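PDB 4MDB: mariner Mos1 transposase from Drosophila mauritiana, which mediates cut-and-paste transposition of the Mos1 element, cleaving and joining DNA with divalent metal ions in its RNase H-like catalytic domain. Local coordinates for residues Q8-R22 with E149-A161. The protein carries 1 engineered substitution. Residues are numbered along the deposited sequence; the frame is centred on the assembly and turned at random.
With RLT (N-(4-fluorobenzyl)-5-hydroxy-1-methyl-2-(1-methyl-1-{[(5-methyl-1,3,4-oxadiazol-2-yl)carbonyl]amino}ethyl)-6-oxo-1,6-di hydropyrimidine-4-carboxamide), chain B.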
ATOM      1  N   GLN A   8     -18.655   4.650  -9.523  1.00 22.74           N
ATOM      2  CA  GLN A   8     -17.194   4.485  -9.319  1.00 21.11           C
ATOM      3  C   GLN A   8     -16.430   5.767  -9.635  1.00 20.23           C
ATOM      4  O   GLN A   8     -15.470   6.140  -8.911  1.00 16.58           O
ATOM      5  CB  GLN A   8     -16.664   3.336 -10.123  1.00 23.15           C
ATOM      6  CG  GLN A   8     -17.238   1.949  -9.701  1.00 27.18           C
ATOM      7  CD  GLN A   8     -17.121   0.866 -10.746  1.00 27.86           C
ATOM      8  OE1 GLN A   8     -16.726   1.088 -11.869  1.00 31.60           O
ATOM      9  NE2 GLN A   8     -17.511  -0.346 -10.367  1.00 34.33           N
ATOM     10  N   MET A   9     -16.843   6.436 -10.698  1.00 18.79           N
ATOM     11  CA  MET A   9     -16.149   7.685 -11.103  1.00 18.39           C
ATOM     12  C   MET A   9     -16.514   8.769 -10.120  1.00 17.32           C
ATOM     13  O   MET A   9     -15.671   9.613  -9.762  1.00 18.36           O
ATOM     14  CB  MET A   9     -16.519   8.070 -12.549  1.00 18.39           C
ATOM     15  CG  MET A   9     -15.962   7.144 -13.606  1.00 21.25           C
ATOM     16  SD  MET A   9     -16.345   7.716 -15.283  1.00 24.65           S
ATOM     17  CE  MET A   9     -18.029   7.180 -15.467  1.00 28.38           C
ATOM     18  N   GLU A  10     -17.728   8.761  -9.595  1.00 17.74           N
ATOM     19  CA  GLU A  10     -18.153   9.801  -8.649  1.00 21.94           C
ATOM     20  C   GLU A  10     -17.346   9.641  -7.333  1.00 18.87           C
ATOM     21  O   GLU A  10     -16.840  10.645  -6.798  1.00 19.88           O
ATOM     22  CB  GLU A  10     -19.651   9.711  -8.457  1.00 28.19           C
ATOM     23  CG  GLU A  10     -20.336  10.092  -7.187  1.00 32.36           C
ATOM     24  CD  GLU A  10     -21.805   9.606  -7.240  1.00 39.26           C
ATOM     25  OE1 GLU A  10     -22.128   8.561  -6.633  1.00 42.71           O
ATOM     26  OE2 GLU A  10     -22.633  10.191  -7.976  1.00 41.05           O
ATOM     27  N   ARG A  11     -17.223   8.399  -6.880  1.00 18.56           N
ATOM     28  CA  ARG A  11     -16.479   8.091  -5.610  1.00 20.50           C
ATOM     29  C   ARG A  11     -15.003   8.491  -5.757  1.00 18.06           C
ATOM     30  O   ARG A  11     -14.415   9.200  -4.868  1.00 19.65           O
ATOM     31  CB  ARG A  11     -16.591   6.631  -5.234  1.00 24.75           C
ATOM     32  CG  ARG A  11     -15.923   6.303  -3.862  1.00 29.60           C
ATOM     33  CD  ARG A  11     -16.748   5.293  -3.075  1.00 38.66           C
ATOM     34  NE  ARG A  11     -16.045   4.680  -1.922  1.00 50.75           N
ATOM     35  CZ  ARG A  11     -15.615   3.417  -1.834  1.00 48.96           C
ATOM     36  NH1 ARG A  11     -15.737   2.552  -2.854  1.00 50.07           N
ATOM     37  NH2 ARG A  11     -15.016   3.025  -0.713  1.00 54.21           N
ATOM     38  N   ARG A  12     -14.430   8.164  -6.903  1.00 15.58           N
ATOM     39  CA  ARG A  12     -13.010   8.546  -7.207  1.00 15.42           C
ATOM     40  C   ARG A  12     -12.871  10.043  -7.180  1.00 14.54           C
ATOM     41  O   ARG A  12     -12.022  10.605  -6.501  1.00 15.72           O
ATOM     42  CB  ARG A  12     -12.482   8.025  -8.552  1.00 14.17           C
ATOM     43  CG  ARG A  12     -12.142   6.535  -8.555  1.00 15.54           C
ATOM     44  CD  ARG A  12     -12.092   5.907  -9.905  1.00 14.70           C
ATOM     45  NE  ARG A  12     -11.154   6.596 -10.757  1.00 15.28           N
ATOM     46  CZ  ARG A  12      -9.845   6.376 -10.817  1.00 16.58           C
ATOM     47  NH1 ARG A  12      -9.280   5.484  -9.974  1.00 16.60           N
ATOM     48  NH2 ARG A  12      -9.084   7.098 -11.603  1.00 16.38           N
ATOM     49  N   LYS A  13     -13.760  10.767  -7.902  1.00 15.62           N
ATOM     50  CA  LYS A  13     -13.580  12.222  -7.956  1.00 15.16           C
ATOM     51  C   LYS A  13     -13.765  12.840  -6.619  1.00 17.09           C
ATOM     52  O   LYS A  13     -12.980  13.710  -6.203  1.00 17.92           O
ATOM     53  CB  LYS A  13     -14.550  12.892  -9.009  1.00 16.26           C
ATOM     54  CG  LYS A  13     -14.264  14.297  -9.293  1.00 19.41           C
ATOM     55  CD  LYS A  13     -15.405  14.921 -10.086  1.00 21.52           C
ATOM     56  CE  LYS A  13     -14.967  16.296 -10.454  1.00 24.32           C
ATOM     57  NZ  LYS A  13     -16.084  17.145 -11.005  1.00 27.49           N
ATOM     58  N   ASN A  14     -14.779  12.397  -5.914  1.00 18.10           N
ATOM     59  CA  ASN A  14     -15.125  12.980  -4.615  1.00 20.19           C
ATOM     60  C   ASN A  14     -13.984  12.729  -3.574  1.00 18.00           C
ATOM     61  O   ASN A  14     -13.591  13.649  -2.838  1.00 19.20           O
ATOM     62  CB  ASN A  14     -16.404  12.377  -4.060  1.00 25.36           C
ATOM     63  CG  ASN A  14     -17.649  12.895  -4.786  1.00 33.38           C
ATOM     64  OD1 ASN A  14     -17.568  13.880  -5.555  1.00 34.29           O
ATOM     65  ND2 ASN A  14     -18.805  12.258  -4.528  1.00 31.84           N
ATOM     66  N   THR A  15     -13.478  11.509  -3.613  1.00 16.82           N
ATOM     67  CA  THR A  15     -12.334  11.103  -2.686  1.00 17.92           C
ATOM     68  C   THR A  15     -11.117  11.958  -2.986  1.00 18.25           C
ATOM     69  O   THR A  15     -10.515  12.548  -2.056  1.00 15.94           O
ATOM     70  CB  THR A  15     -12.050   9.639  -2.799  1.00 18.08           C
ATOM     71  OG1 THR A  15     -13.254   8.941  -2.372  1.00 18.29           O
ATOM     72  CG2 THR A  15     -10.850   9.214  -1.892  1.00 21.02           C
ATOM     73  N   CYS A  16     -10.756  12.069  -4.266  1.00 15.86           N
ATOM     74  CA  CYS A  16      -9.618  12.926  -4.630  1.00 15.81           C
ATOM     75  C   CYS A  16      -9.802  14.413  -4.244  1.00 16.29           C
ATOM     76  O   CYS A  16      -8.862  15.089  -3.865  1.00 15.82           O
ATOM     77  CB  CYS A  16      -9.264  12.810  -6.087  1.00 16.80           C
ATOM     78  SG  CYS A  16      -8.678  11.142  -6.483  1.00 16.33           S
ATOM     79  N   GLU A  17     -11.027  14.947  -4.413  1.00 18.02           N
ATOM     80  CA  GLU A  17     -11.276  16.346  -3.983  1.00 18.34           C
ATOM     81  C   GLU A  17     -10.997  16.579  -2.500  1.00 18.27           C
ATOM     82  O   GLU A  17     -10.368  17.593  -2.126  1.00 18.61           O
ATOM     83  CB  GLU A  17     -12.746  16.757  -4.279  1.00 21.06           C
ATOM     84  CG  GLU A  17     -13.007  16.966  -5.767  1.00 22.86           C
ATOM     85  CD  GLU A  17     -14.464  17.380  -6.047  1.00 28.64           C
ATOM     86  OE1 GLU A  17     -14.691  17.968  -7.123  1.00 33.07           O
ATOM     87  OE2 GLU A  17     -15.354  17.176  -5.172  1.00 30.94           O
ATOM     88  N   ILE A  18     -11.457  15.633  -1.691  1.00 17.36           N
ATOM     89  CA  ILE A  18     -11.340  15.667  -0.237  1.00 18.62           C
ATOM     90  C   ILE A  18      -9.844  15.614   0.097  1.00 16.62           C
ATOM     91  O   ILE A  18      -9.358  16.429   0.918  1.00 18.23           O
ATOM     92  CB  ILE A  18     -12.096  14.537   0.445  1.00 22.02           C
ATOM     93  CG1 ILE A  18     -13.617  14.734   0.315  1.00 27.93           C
ATOM     94  CG2 ILE A  18     -11.748  14.404   1.932  1.00 21.99           C
ATOM     95  CD1 ILE A  18     -14.367  13.455   0.590  1.00 30.24           C
ATOM     96  N   LEU A  19      -9.120  14.656  -0.488  1.00 16.83           N
ATOM     97  CA  LEU A  19      -7.683  14.487  -0.136  1.00 17.26           C
ATOM     98  C   LEU A  19      -6.863  15.717  -0.577  1.00 17.91           C
ATOM     99  O   LEU A  19      -5.995  16.237   0.175  1.00 15.40           O
ATOM    100  CB  LEU A  19      -7.142  13.200  -0.744  1.00 17.14           C
ATOM    101  CG  LEU A  19      -7.756  11.927  -0.199  1.00 15.46           C
ATOM    102  CD1 LEU A  19      -7.370  10.712  -1.054  1.00 15.77           C
ATOM    103  CD2 LEU A  19      -7.408  11.737   1.260  1.00 16.51           C
ATOM    104  N   LEU A  20      -7.171  16.230  -1.771  1.00 17.46           N
ATOM    105  CA  LEU A  20      -6.439  17.361  -2.350  1.00 19.05           C
ATOM    106  C   LEU A  20      -6.679  18.610  -1.584  1.00 18.48           C
ATOM    107  O   LEU A  20      -5.719  19.336  -1.275  1.00 20.50           O
ATOM    108  CB  LEU A  20      -6.849  17.589  -3.823  1.00 20.39           C
ATOM    109  CG  LEU A  20      -5.911  18.485  -4.635  1.00 25.25           C
ATOM    110  CD1 LEU A  20      -4.485  17.929  -4.745  1.00 24.50           C
ATOM    111  CD2 LEU A  20      -6.541  18.540  -6.045  1.00 28.34           C
ATOM    112  N   SER A  21      -7.922  18.846  -1.177  1.00 19.76           N
ATOM    113  CA  SER A  21      -8.213  20.037  -0.364  1.00 23.26           C
ATOM    114  C   SER A  21      -7.588  19.966   1.043  1.00 22.63           C
ATOM    115  O   SER A  21      -7.073  20.949   1.570  1.00 23.74           O
ATOM    116  CB  SER A  21      -9.694  20.374  -0.291  1.00 27.03           C
ATOM    117  OG  SER A  21     -10.361  19.424   0.444  1.00 29.83           O
ATOM    118  N   ARG A  22      -7.593  18.792   1.631  1.00 19.88           N
ATOM    119  CA  ARG A  22      -6.843  18.586   2.894  1.00 19.23           C
ATOM    120  C   ARG A  22      -5.374  18.862   2.686  1.00 18.28           C
ATOM    121  O   ARG A  22      -4.746  19.562   3.476  1.00 19.78           O
ATOM    122  CB  ARG A  22      -7.006  17.170   3.440  1.00 19.42           C
ATOM    123  CG  ARG A  22      -6.146  16.953   4.723  1.00 17.43           C
ATOM    124  CD  ARG A  22      -6.475  15.615   5.266  1.00 18.59           C
ATOM    125  NE  ARG A  22      -5.646  15.270   6.434  1.00 19.73           N
ATOM    126  CZ  ARG A  22      -5.791  14.135   7.121  1.00 21.37           C
ATOM    127  NH1 ARG A  22      -6.650  13.230   6.707  1.00 21.76           N
ATOM    128  NH2 ARG A  22      -5.040  13.901   8.163  1.00 21.67           N
ATOM    129  N   GLU A 149      -5.205   6.839  11.490  1.00 15.72           N
ATOM    130  CA  GLU A 149      -6.218   7.462  10.664  1.00 14.98           C
ATOM    131  C   GLU A 149      -6.303   6.719   9.330  1.00 16.34           C
ATOM    132  O   GLU A 149      -5.316   6.678   8.596  1.00 18.43           O
ATOM    133  CB  GLU A 149      -5.818   8.911  10.444  1.00 18.70           C
ATOM    134  CG  GLU A 149      -6.984   9.587   9.784  1.00 19.67           C
ATOM    135  CD  GLU A 149      -6.716  10.971   9.291  1.00 23.37           C
ATOM    136  OE1 GLU A 149      -7.632  11.419   8.504  1.00 25.38           O
ATOM    137  OE2 GLU A 149      -5.659  11.560   9.620  1.00 22.33           O
ATOM    138  N   VAL A 150      -7.482   6.195   8.994  1.00 16.01           N
ATOM    139  CA  VAL A 150      -7.666   5.450   7.773  1.00 16.61           C
ATOM    140  C   VAL A 150      -8.142   6.400   6.663  1.00 16.31           C
ATOM    141  O   VAL A 150      -9.187   7.068   6.758  1.00 17.29           O
ATOM    142  CB  VAL A 150      -8.606   4.278   7.990  1.00 18.39           C
ATOM    143  CG1 VAL A 150      -8.826   3.516   6.694  1.00 20.42           C
ATOM    144  CG2 VAL A 150      -8.016   3.374   9.041  1.00 19.53           C
ATOM    145  N   LEU A 151      -7.323   6.526   5.647  1.00 16.07           N
ATOM    146  CA  LEU A 151      -7.612   7.406   4.536  1.00 17.76           C
ATOM    147  C   LEU A 151      -8.664   6.773   3.644  1.00 18.53           C
ATOM    148  O   LEU A 151      -8.701   5.589   3.459  1.00 18.12           O
ATOM    149  CB  LEU A 151      -6.264   7.656   3.806  1.00 19.40           C
ATOM    150  CG  LEU A 151      -5.854   9.038   3.434  1.00 21.12           C
ATOM    151  CD1 LEU A 151      -5.928  10.150   4.483  1.00 18.82           C
ATOM    152  CD2 LEU A 151      -4.549   9.049   2.680  1.00 17.15           C
ATOM    153  N   PRO A 152      -9.572   7.610   3.083  1.00 18.29           N
ATOM    154  CA  PRO A 152     -10.538   7.145   2.115  1.00 20.97           C
ATOM    155  C   PRO A 152      -9.826   6.663   0.862  1.00 18.73           C
ATOM    156  O   PRO A 152      -8.787   7.201   0.521  1.00 19.57           O
ATOM    157  CB  PRO A 152     -11.334   8.394   1.771  1.00 20.50           C
ATOM    158  CG  PRO A 152     -10.639   9.504   2.313  1.00 20.55           C
ATOM    159  CD  PRO A 152      -9.691   9.027   3.396  1.00 19.96           C
ATOM    160  N   HIS A 153     -10.360   5.631   0.277  1.00 21.58           N
ATOM    161  CA  HIS A 153      -9.837   5.093  -0.948  1.00 21.63           C
ATOM    162  C   HIS A 153     -10.997   4.514  -1.686  1.00 24.01           C
ATOM    163  O   HIS A 153     -11.704   3.680  -1.177  1.00 22.04           O
ATOM    164  CB  HIS A 153      -8.805   4.023  -0.683  1.00 19.41           C
ATOM    165  CG  HIS A 153      -8.071   3.569  -1.894  1.00 15.52           C
ATOM    166  ND1 HIS A 153      -7.111   4.328  -2.496  1.00 17.01           N
ATOM    167  CD2 HIS A 153      -8.132   2.421  -2.603  1.00 16.37           C
ATOM    168  CE1 HIS A 153      -6.642   3.705  -3.551  1.00 16.76           C
ATOM    169  NE2 HIS A 153      -7.229   2.522  -3.618  1.00 16.23           N
ATOM    170  N   ALA A 154     -11.148   4.967  -2.921  1.00 24.77           N
ATOM    171  CA  ALA A 154     -12.152   4.444  -3.843  1.00 24.84           C
ATOM    172  C   ALA A 154     -11.836   3.092  -4.448  1.00 22.43           C
ATOM    173  O   ALA A 154     -10.715   2.772  -4.847  1.00 21.78           O
ATOM    174  CB  ALA A 154     -12.340   5.462  -4.958  1.00 24.89           C
ATOM    175  N   ALA A 155     -12.877   2.299  -4.625  1.00 22.22           N
ATOM    176  CA  ALA A 155     -12.800   1.087  -5.434  1.00 22.90           C
ATOM    177  C   ALA A 155     -12.202   1.231  -6.852  1.00 24.85           C
ATOM    178  O   ALA A 155     -12.322   2.300  -7.465  1.00 27.52           O
ATOM    179  CB  ALA A 155     -14.201   0.502  -5.467  1.00 25.99           C
ATOM    180  N   TYR A 156     -11.536   0.189  -7.335  1.00 23.84           N
ATOM    181  CA  TYR A 156     -10.912   0.117  -8.635  1.00 26.17           C
ATOM    182  C   TYR A 156      -9.959   1.282  -8.864  1.00 24.03           C
ATOM    183  O   TYR A 156      -9.878   1.808  -9.978  1.00 23.38           O
ATOM    184  CB  TYR A 156     -11.977   0.092  -9.756  1.00 28.79           C
ATOM    185  CG  TYR A 156     -12.729  -1.196  -9.785  1.00 37.57           C
ATOM    186  CD1 TYR A 156     -12.228  -2.287 -10.493  1.00 41.74           C
ATOM    187  CD2 TYR A 156     -13.911  -1.338  -9.087  1.00 38.30           C
ATOM    188  CE1 TYR A 156     -12.919  -3.494 -10.512  1.00 47.25           C
ATOM    189  CE2 TYR A 156     -14.611  -2.530  -9.097  1.00 44.58           C
ATOM    190  CZ  TYR A 156     -14.112  -3.603  -9.805  1.00 45.68           C
ATOM    191  OH  TYR A 156     -14.803  -4.787  -9.805  1.00 55.43           O
ATOM    192  N   SER A 157      -9.189   1.666  -7.817  1.00 18.26           N
ATOM    193  CA  SER A 157      -8.286   2.812  -7.981  1.00 18.69           C
ATOM    194  C   SER A 157      -6.790   2.488  -7.716  1.00 17.81           C
ATOM    195  O   SER A 157      -6.158   3.111  -6.916  1.00 14.83           O
ATOM    196  CB  SER A 157      -8.772   3.919  -7.103  1.00 18.37           C
ATOM    197  OG  SER A 157     -10.129   4.360  -7.430  1.00 19.00           O
ATOM    198  N   PRO A 158      -6.238   1.474  -8.377  1.00 19.57           N
ATOM    199  CA  PRO A 158      -4.779   1.278  -8.180  1.00 18.69           C
ATOM    200  C   PRO A 158      -3.909   2.389  -8.723  1.00 17.90           C
ATOM    201  O   PRO A 158      -2.791   2.571  -8.273  1.00 19.77           O
ATOM    202  CB  PRO A 158      -4.530  -0.033  -8.913  1.00 22.39           C
ATOM    203  CG  PRO A 158      -5.557  -0.042 -10.008  1.00 22.13           C
ATOM    204  CD  PRO A 158      -6.785   0.507  -9.374  1.00 21.77           C
ATOM    205  N   ASP A 159      -4.454   3.237  -9.612  1.00 14.83           N
ATOM    206  CA  ASP A 159      -3.818   4.399 -10.058  1.00 17.18           C
ATOM    207  C   ASP A 159      -3.680   5.459  -9.004  1.00 16.70           C
ATOM    208  O   ASP A 159      -3.027   6.492  -9.239  1.00 17.52           O
ATOM    209  CB  ASP A 159      -4.565   4.990 -11.291  1.00 18.78           C
ATOM    210  CG  ASP A 159      -6.012   5.309 -11.056  1.00 17.20           C
ATOM    211  OD1 ASP A 159      -6.686   4.739 -10.182  1.00 17.88           O
ATOM    212  OD2 ASP A 159      -6.479   6.146 -11.872  1.00 20.17           O
ATOM    213  N   LEU A 160      -4.365   5.254  -7.885  1.00 15.35           N
ATOM    214  CA  LEU A 160      -4.365   6.203  -6.750  1.00 13.70           C
ATOM    215  C   LEU A 160      -3.683   5.536  -5.509  1.00 12.88           C
ATOM    216  O   LEU A 160      -3.567   6.150  -4.445  1.00 13.44           O
ATOM    217  CB  LEU A 160      -5.720   6.694  -6.382  1.00 16.68           C
ATOM    218  CG  LEU A 160      -6.477   7.389  -7.519  1.00 17.71           C
ATOM    219  CD1 LEU A 160      -7.847   7.755  -6.969  1.00 16.88           C
ATOM    220  CD2 LEU A 160      -5.643   8.585  -7.982  1.00 17.38           C
ATOM    221  N   ALA A 161      -3.244   4.284  -5.665  1.00 11.98           N
ATOM    222  CA  ALA A 161      -2.573   3.521  -4.594  1.00 11.29           C
ATOM    223  C   ALA A 161      -1.068   3.468  -4.865  1.00 10.64           C
ATOM    224  O   ALA A 161      -0.608   2.850  -5.834  1.00 11.34           O
ATOM    225  CB  ALA A 161      -3.130   2.114  -4.565  1.00 12.48           C
TER
HETATM  226  CAA RLT B 401     -13.538  -2.890  -5.943  1.00 50.49           C
HETATM  227  CAB RLT B 401      -4.767  -4.045  -9.918  1.00 24.29           C
HETATM  228  CAC RLT B 401      -7.753  -3.768 -10.519  1.00 27.77           C
HETATM  229  CAD RLT B 401      -7.139  -6.433 -10.227  1.00 31.69           C
HETATM  230  OAE RLT B 401      -6.754  -5.335  -4.043  1.00 16.88           O
HETATM  231  OAF RLT B 401      -9.340  -3.157  -8.033  1.00 44.73           O
HETATM  232  OAG RLT B 401      -3.570  -3.768  -7.758  1.00 18.36           O
HETATM  233  OAH RLT B 401      -4.496  -4.199  -5.290  1.00 18.02           O
HETATM  234  FAI RLT B 401     -13.514  -3.039  -3.248  1.00 42.41           F
HETATM  235  CAJ RLT B 401     -11.169  -3.458  -3.483  1.00 36.53           C
HETATM  236  CAK RLT B 401     -12.724  -5.257  -3.716  1.00 35.20           C
HETATM  237  CAL RLT B 401     -10.107  -4.350  -3.735  1.00 35.68           C
HETATM  238  CAM RLT B 401     -11.674  -6.151  -3.967  1.00 35.15           C
HETATM  239  CAN RLT B 401      -9.255  -6.712  -4.276  1.00 32.82           C
HETATM  240  NAO RLT B 401     -13.062  -5.270  -7.022  1.00 56.22           N
HETATM  241  NAP RLT B 401     -11.918  -5.701  -7.746  1.00 58.65           N
HETATM  242  NAQ RLT B 401      -7.457  -5.164  -7.413  1.00 24.14           N
HETATM  243  NAR RLT B 401      -8.464  -6.128  -5.367  1.00 28.32           N
HETATM  244  NAS RLT B 401      -9.125  -5.243  -9.069  1.00 34.50           N
HETATM  245  OAT RLT B 401     -11.621  -3.545  -7.112  1.00 52.76           O
HETATM  246  CAU RLT B 401      -7.335  -5.409  -5.092  1.00 25.60           C
HETATM  247  CAV RLT B 401      -9.745  -4.301  -8.305  1.00 43.29           C
HETATM  248  CAW RLT B 401     -12.817  -3.979  -6.679  1.00 49.86           C
HETATM  249  CAX RLT B 401     -12.492  -3.912  -3.475  1.00 38.08           C
HETATM  250  CAY RLT B 401     -10.357  -5.721  -3.976  1.00 32.73           C
HETATM  251  CAZ RLT B 401      -5.317  -4.514  -6.302  1.00 19.90           C
HETATM  252  CBA RLT B 401     -11.080  -4.631  -7.745  1.00 49.40           C
HETATM  253  CBB RLT B 401      -6.699  -4.957  -6.268  1.00 23.01           C
HETATM  254  CBC RLT B 401      -6.933  -4.872  -8.632  1.00 23.27           C
HETATM  255  CBD RLT B 401      -4.763  -4.167  -7.588  1.00 22.31           C
HETATM  256  NBE RLT B 401      -5.576  -4.402  -8.710  1.00 28.46           N
HETATM  257  CBF RLT B 401      -7.928  -5.141  -9.874  1.00 29.64           C
HETATM  258  O   HOH W   1     -14.667   3.768  -7.282  1.00 24.32           O
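R12 and D159 meet end-on: NH1 reaches OD1 at 2.7 Å and NH2 reaches OD2 at 2.8 Å, each on the syn lone pair. The two planes lie only 9° apart, so the pair is nearly coplanar. A bend at chi3 (56°) turns the guanidinium out of the line of the chain toward the loop, where NH1 also makes a weak bond to S157 OG. Because NE and NH2 are further bound by the carbonyls of G221 and K222, the rotation of this buried group is fixed from several directions.

Ten residues further along helix 6-25, R22 repeats the two-nitrogen grip on E149 less flatly. NH2 to OE2 is nearly straight, whereas NH1 meets OE1 24° out of the carboxylate plane. R22 reaches it with a fully extended chain, CG anti to the backbone N.

E149 opens the short edge strand of the RNase H-like sheet, and the loop after it runs along the helix toward the active site, where A155 and Y156 line the raltegravir pocket. Between the salt bridges the packing is apolar: L19 CD2 lies 3.8 Å from L151 CG, T15 CG2 rests on P152 CB, and C16 SG touches L160 CD1 at 3.5 Å. A154 CB sits against CG of both R11 and R12, while A154 CA lies over one face of the R11 guanidinium. Nearer the drug, a water donates to Q8 O and A155 O, and one face of the Y156 ring carries RLT OAT 3.4 Å above its centre.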